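Local coordinates for protein putative acetyltransferase (PDB 3LD2) that binds coenzyme A and probably transfers acyl groups from it, as expected of an acetyltransferase of the GNAT family, at residues L42-I45 with E46-V49; K70-I73 with I74-E78; N136-K139 with S140-K144. One frame throughout, in Å; residues are numbered along the deposited sequence.

In the fold
Contacts 1 and 2 touch one another, with centres about 10 Å apart, whereas contact 3 lies more than 20 Å from both, measured between centres, and makes no contact with either. Contact 1 is partly buried and starts helix 45-55; contact 2 runs along the next helix, 70-77, as a surface contact with Ile73 as its buried residue. Contact 3, also at the surface, ends helix 126-138 and leads to strand 144-150. Backbone bonds from residue i+4 to residue i carry the two earlier contacts, joined by a salt bridge between Glu46 and Lys70. In contact 3 two amides share one carbonyl, beside a valine-tyrosine contact.

Contact 1 of 3, residues L42-I45 with E46-V49; sequences LSDI and EQVV
With chi1 at -71°, Ile45 sends CG1 to the side of its backbone N and leaves CG2 beside its own carbonyl carbon, facing the next helical turn. In Val49 CG1 is anti to the backbone N (chi1 171°), which leaves CG2 beside that N, on the side of Ile45. The two methyls stand 4.1 Å apart, Ile45 CG2 to Val49 CG2, and the side chains cross obliquely. The same Val49 CG2 also sits over the backbone, 3.2 Å from Ile45 O, so one branch packs on both the side chain and the carbonyl of the residue four positions earlier.

That carbonyl is engaged as well: Val49 N donates to Ile45 O at 3.0 Å, the donor tilted somewhat from the carbonyl plane. One residue back, Val48 N donates to Asp44 O at 3.2 Å in an almost straight bond, and Val48 CG2 lies against this same oxygen. These bonds carry the short 3-10 turn of residues 42-44 over into helix 45-55.

Asp44 and Gln47 come near each other without bonding. Asp44 OD1 is 4.1 Å from Gln47 NE2, and the carboxylate and amide planes stand 80° apart. Both are engaged by other residues: Asp44 OD1 in a salt bridge with Lys87, its OD2 by Leu41 N just before the turn, and Gln47 OE1 by Ile92 N. Glu46 reaches Lys70 in a salt bridge, and Ile45 packs on Ile73 and Ile74 of helix 70-77.

The aspartate's bond to an amide three residues earlier resembles one half of a capping box. Its negative charge, placed near the start of a helix and paired with a lysine, would probably interact favourably with the helix dipole, while Ile45 and Val49 pack on helix 70-77.

Contact 2 of 3, residues K70-I73 with I74-E78; sequences KDQI and IQKFE
Ile74 and Lys70 meet through backbone first, as Ile74 N donates to Lys70 O at 3.0 Å. Three further bonds of the same i+4 to i kind follow: Gln75 to Asp71, Lys76 to Gln72 and Phe77 to Ile73, the last being 2.9 Å from Phe77 N to Ile73 O. Together the four form the regular ladder of an alpha helix.

Among the van der Waals contacts, Ile74 reaches back over the turn. A chi1 of -65° places its CG1 beside its own backbone N, where it lies 3.2 Å from Lys70 O. The extended CD1 carries on past this oxygen to the aliphatic part of the lysine, with Ile74 CD1 4.0 Å from Lys70 CG. The lysine stem thus touches the end of the isoleucine, while its ammonium goes on to the salt bridge with Glu46 of helix 45-55.

Among the polar side chains, Gln72 and Lys76 run side by side and point the same way. Gln72 NE2 and Lys76 NZ, two donors, are 3.6 Å apart, and Lys76 CD also approaches Gln72 NE2 at 3.9 Å, so the pair is one of packing. The bend of Gln72 at chi2 (-111°) helps bring its amide into position, where OE1 accepts from Ser69 N just before the helix; Lys76 has a long, weak ion pair with Asp97. The Lys76 side chain is about 10 Å from the bound coenzyme A, not in contact with it.

Ile73 is buried, packing on Val49 and Phe83, while Asp71 and Gln75 are exposed. An amphipathic helix results, lying between helix 45-55 and strand 82-88 in the GNAT fold, where a pair of helices follows the first strand.

Contact 3 of 3, residues N136-K139 with S140-K144; sequences NEVK and SDYQK
Val138 O receives two backbone amides, those of Asp141 and Tyr142, where helix 126-138 gives way to the loop before strand 144-150. This helix is the connection of a beta-alpha-beta crossover, joining the adjacent parallel strands 110-117 and 144-150 of the GNAT fold. Tyr142 N donates to Val138 O at 2.9 Å, nearly in line with the carbonyl bond. Asp141 N is as close, 2.8 Å from Val138 O, but stands well above the carbonyl plane, and its N-H...O angle is only 130°. One oxygen therefore serves both an i+3 and an i+4 donor. Beyond it the backbone of Tyr142 is extended, and Lys144 enters the sheet.

The side chains of the same two residues also meet. Tyr142 has its CG beside the backbone N, chi1 -63°, which swings the ring back across the valine. The ring atom Tyr142 CD2 lies 3.7 Å from Val138 CB, with Val138 CG1 a little farther off. Both side chains pack on Val111, and the phenol reaches Ser100 through an OH to OG hydrogen bond; the hydroxyl is thus fixed by Ser100, while CD2 rests against Val138.

On the exposed side, Lys139 turns back along the helix, bent at chi3 (36°), and its ammonium closes on the amide of the residue three positions earlier: Lys139 NZ donates to Asn136 OD1 at 2.8 Å, tilted moderately out of the amide plane.

Contact 1 of 3, residues L42-I45 with E46-V49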
# COMPACT_ATOMS: atom_id res chain seq x y z
N LEU A 42 -16.12 8.83 -3.08
CA LEU A 42 -16.34 9.35 -1.76
C LEU A 42 -17.26 8.36 -1.07
O LEU A 42 -17.11 8.09 0.11
CB LEU A 42 -17.02 10.71 -1.86
CG LEU A 42 -16.47 11.80 -0.96
CD1 LEU A 42 -15.15 12.24 -1.51
CD2 LEU A 42 -17.44 12.98 -0.93
N SER A 43 -18.21 7.81 -1.83
CA SER A 43 -19.18 6.89 -1.24
C SER A 43 -18.61 5.49 -0.94
O SER A 43 -19.27 4.69 -0.28
CB SER A 43 -20.47 6.81 -2.09
OG SER A 43 -20.26 6.22 -3.36
N ASP A 44 -17.40 5.21 -1.42
CA ASP A 44 -16.70 3.95 -1.14
C ASP A 44 -15.95 3.94 0.20
O ASP A 44 -15.45 2.90 0.62
CB ASP A 44 -15.64 3.67 -2.22
CG ASP A 44 -16.22 3.11 -3.49
OD1 ASP A 44 -17.34 2.55 -3.45
OD2 ASP A 44 -15.54 3.22 -4.52
N ILE A 45 -15.85 5.09 0.85
CA ILE A 45 -14.94 5.22 1.99
C ILE A 45 -15.29 4.34 3.20
O ILE A 45 -14.41 3.90 3.92
CB ILE A 45 -14.77 6.69 2.42
CG1 ILE A 45 -13.96 7.46 1.36
CG2 ILE A 45 -14.12 6.77 3.80
CD1 ILE A 45 -13.87 8.95 1.62
N GLU A 46 -16.58 4.13 3.43
CA GLU A 46 -17.04 3.28 4.54
C GLU A 46 -16.41 1.91 4.39
O GLU A 46 -15.88 1.34 5.34
CB GLU A 46 -18.55 3.11 4.48
CG GLU A 46 -19.25 3.38 5.80
CD GLU A 46 -19.28 4.89 6.14
OE1 GLU A 46 -18.24 5.57 5.94
OE2 GLU A 46 -20.34 5.38 6.60
N GLN A 47 -16.49 1.39 3.18
CA GLN A 47 -16.01 0.07 2.87
C GLN A 47 -14.49 -0.07 2.98
O GLN A 47 -14.00 -1.05 3.54
CB GLN A 47 -16.46 -0.32 1.47
CG GLN A 47 -17.83 -0.93 1.44
CD GLN A 47 -18.24 -1.23 0.02
OE1 GLN A 47 -18.12 -2.37 -0.46
NE2 GLN A 47 -18.68 -0.18 -0.69
N VAL A 48 -13.77 0.90 2.43
CA VAL A 48 -12.32 0.97 2.52
C VAL A 48 -11.85 0.98 3.98
O VAL A 48 -10.97 0.20 4.37
CB VAL A 48 -11.79 2.21 1.74
CG1 VAL A 48 -10.34 2.49 2.06
CG2 VAL A 48 -12.00 2.02 0.24
N VAL A 49 -12.45 1.83 4.80
CA VAL A 49 -12.23 1.77 6.24
C VAL A 49 -12.39 0.36 6.85
O VAL A 49 -11.48 -0.14 7.52
CB VAL A 49 -13.11 2.78 6.99
CG1 VAL A 49 -13.04 2.55 8.51
CG2 VAL A 49 -12.67 4.18 6.65

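Contact 2 of 3, residues K70-I73 with I74-E78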
# COMPACT_ATOMS: atom_id res chain seq x y z
N LYS A 70 -12.86 6.93 9.02
CA LYS A 70 -13.52 7.69 7.96
C LYS A 70 -12.81 9.02 7.76
O LYS A 70 -12.48 9.42 6.65
CB LYS A 70 -14.99 7.93 8.32
CG LYS A 70 -15.85 8.53 7.21
CD LYS A 70 -17.26 8.84 7.74
CE LYS A 70 -18.10 9.64 6.74
NZ LYS A 70 -18.66 8.79 5.65
N ASP A 71 -12.52 9.69 8.86
CA ASP A 71 -11.91 11.00 8.80
C ASP A 71 -10.44 11.00 8.43
O ASP A 71 -9.96 11.94 7.81
CB ASP A 71 -12.13 11.73 10.10
CG ASP A 71 -13.40 12.52 10.09
OD1 ASP A 71 -13.30 13.74 9.81
OD2 ASP A 71 -14.49 11.92 10.31
N GLN A 72 -9.72 9.96 8.83
CA GLN A 72 -8.34 9.83 8.41
C GLN A 72 -8.32 9.68 6.89
O GLN A 72 -7.50 10.28 6.22
CB GLN A 72 -7.64 8.68 9.14
CG GLN A 72 -6.34 8.16 8.50
CD GLN A 72 -6.49 6.75 7.93
OE1 GLN A 72 -7.57 6.18 7.97
NE2 GLN A 72 -5.40 6.20 7.40
N ILE A 73 -9.27 8.92 6.35
CA ILE A 73 -9.26 8.63 4.92
C ILE A 73 -9.65 9.86 4.10
O ILE A 73 -9.11 10.08 3.01
CB ILE A 73 -10.18 7.44 4.57
CG1 ILE A 73 -9.65 6.16 5.21
CG2 ILE A 73 -10.30 7.27 3.06
CD1 ILE A 73 -8.53 5.51 4.46
N ILE A 74 -10.57 10.66 4.63
CA ILE A 74 -10.98 11.89 3.97
C ILE A 74 -9.83 12.89 3.98
O ILE A 74 -9.54 13.54 2.96
CB ILE A 74 -12.21 12.50 4.66
CG1 ILE A 74 -13.42 11.57 4.51
CG2 ILE A 74 -12.51 13.88 4.11
CD1 ILE A 74 -14.52 11.86 5.52
N GLN A 75 -9.15 13.01 5.12
CA GLN A 75 -7.99 13.88 5.26
C GLN A 75 -7.02 13.65 4.13
O GLN A 75 -6.50 14.59 3.50
CB GLN A 75 -7.27 13.57 6.57
CG GLN A 75 -6.58 14.76 7.19
CD GLN A 75 -7.50 15.53 8.13
OE1 GLN A 75 -8.67 15.17 8.30
NE2 GLN A 75 -6.97 16.58 8.76
N LYS A 76 -6.77 12.36 3.88
CA LYS A 76 -5.85 11.94 2.84
C LYS A 76 -6.39 12.27 1.48
O LYS A 76 -5.67 12.81 0.64
CB LYS A 76 -5.58 10.43 2.93
CG LYS A 76 -4.67 10.07 4.07
CD LYS A 76 -4.75 8.61 4.41
CE LYS A 76 -3.71 7.84 3.66
NZ LYS A 76 -3.19 6.74 4.56
N PHE A 77 -7.66 11.95 1.27
CA PHE A 77 -8.30 12.23 0.00
C PHE A 77 -8.20 13.73 -0.32
O PHE A 77 -7.92 14.11 -1.46
CB PHE A 77 -9.75 11.78 0.06
CG PHE A 77 -10.41 11.70 -1.28
CD1 PHE A 77 -9.81 11.02 -2.32
CD2 PHE A 77 -11.64 12.31 -1.49
CE1 PHE A 77 -10.41 10.94 -3.56
CE2 PHE A 77 -12.26 12.23 -2.74
CZ PHE A 77 -11.65 11.54 -3.78
N GLU A 78 -8.40 14.56 0.71
CA GLU A 78 -8.33 16.02 0.62
C GLU A 78 -6.92 16.61 0.59
O GLU A 78 -6.75 17.84 0.48
CB GLU A 78 -9.11 16.66 1.76
CG GLU A 78 -10.59 16.30 1.78
CD GLU A 78 -11.38 17.07 2.82
OE1 GLU A 78 -10.75 17.69 3.71
OE2 GLU A 78 -12.63 17.05 2.76

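Contact 3 of 3, residues N136-K139 with S140-K144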
# COMPACT_ATOMS: atom_id res chain seq x y z
N ASN A 136 1.57 2.32 -13.91
CA ASN A 136 1.32 3.08 -15.13
C ASN A 136 0.79 4.50 -14.93
O ASN A 136 0.93 5.33 -15.81
CB ASN A 136 0.47 2.31 -16.13
CG ASN A 136 1.26 1.18 -16.79
OD1 ASN A 136 1.88 1.38 -17.84
ND2 ASN A 136 1.27 0.00 -16.16
N GLU A 137 0.17 4.76 -13.77
CA GLU A 137 -0.17 6.12 -13.38
C GLU A 137 1.07 6.99 -13.17
O GLU A 137 1.17 8.08 -13.71
CB GLU A 137 -0.97 6.12 -12.08
CG GLU A 137 -2.39 5.68 -12.24
CD GLU A 137 -3.09 6.43 -13.37
OE1 GLU A 137 -4.00 5.84 -13.99
OE2 GLU A 137 -2.70 7.60 -13.64
N VAL A 138 2.02 6.47 -12.39
CA VAL A 138 3.11 7.29 -11.89
C VAL A 138 4.34 7.29 -12.79
O VAL A 138 5.19 8.17 -12.68
CB VAL A 138 3.50 6.82 -10.49
CG1 VAL A 138 2.27 6.82 -9.59
CG2 VAL A 138 4.13 5.42 -10.55
N LYS A 139 4.43 6.31 -13.68
CA LYS A 139 5.52 6.18 -14.66
C LYS A 139 5.99 7.53 -15.22
O LYS A 139 7.18 7.83 -15.30
CB LYS A 139 5.01 5.33 -15.84
CG LYS A 139 6.03 4.35 -16.37
CD LYS A 139 5.39 3.29 -17.27
CE LYS A 139 4.24 3.87 -18.12
NZ LYS A 139 3.80 2.91 -19.18
N SER A 140 5.00 8.31 -15.64
CA SER A 140 5.21 9.60 -16.27
C SER A 140 5.74 10.66 -15.31
O SER A 140 6.57 11.47 -15.70
CB SER A 140 3.88 10.06 -16.88
OG SER A 140 3.79 11.47 -16.91
N ASP A 141 5.24 10.65 -14.07
CA ASP A 141 5.48 11.74 -13.11
C ASP A 141 6.59 11.53 -12.07
O ASP A 141 6.98 12.50 -11.41
CB ASP A 141 4.20 12.06 -12.32
CG ASP A 141 3.06 12.49 -13.21
OD1 ASP A 141 3.24 13.48 -13.96
OD2 ASP A 141 1.98 11.83 -13.16
N TYR A 142 7.05 10.29 -11.86
CA TYR A 142 8.08 10.01 -10.84
C TYR A 142 9.22 9.17 -11.39
O TYR A 142 9.11 8.55 -12.45
CB TYR A 142 7.50 9.28 -9.62
CG TYR A 142 6.45 10.01 -8.81
CD1 TYR A 142 6.80 10.81 -7.74
CD2 TYR A 142 5.12 9.85 -9.09
CE1 TYR A 142 5.84 11.46 -6.97
CE2 TYR A 142 4.15 10.50 -8.35
CZ TYR A 142 4.50 11.30 -7.29
OH TYR A 142 3.51 11.93 -6.55
N GLN A 143 10.32 9.14 -10.65
CA GLN A 143 11.51 8.41 -11.09
C GLN A 143 11.59 7.07 -10.36
O GLN A 143 12.05 6.07 -10.91
CB GLN A 143 12.77 9.21 -10.77
CG GLN A 143 12.96 10.47 -11.60
CD GLN A 143 13.14 10.15 -13.06
OE1 GLN A 143 12.26 10.46 -13.87
NE2 GLN A 143 14.27 9.51 -13.42
N LYS A 144 11.12 7.07 -9.12
CA LYS A 144 11.40 6.00 -8.20
C LYS A 144 10.25 5.77 -7.23
O LYS A 144 9.69 6.72 -6.67
CB LYS A 144 12.66 6.36 -7.40
CG LYS A 144 13.13 5.28 -6.46
CD LYS A 144 13.98 5.87 -5.37
CE LYS A 144 14.77 4.79 -4.65
NZ LYS A 144 15.91 5.36 -3.89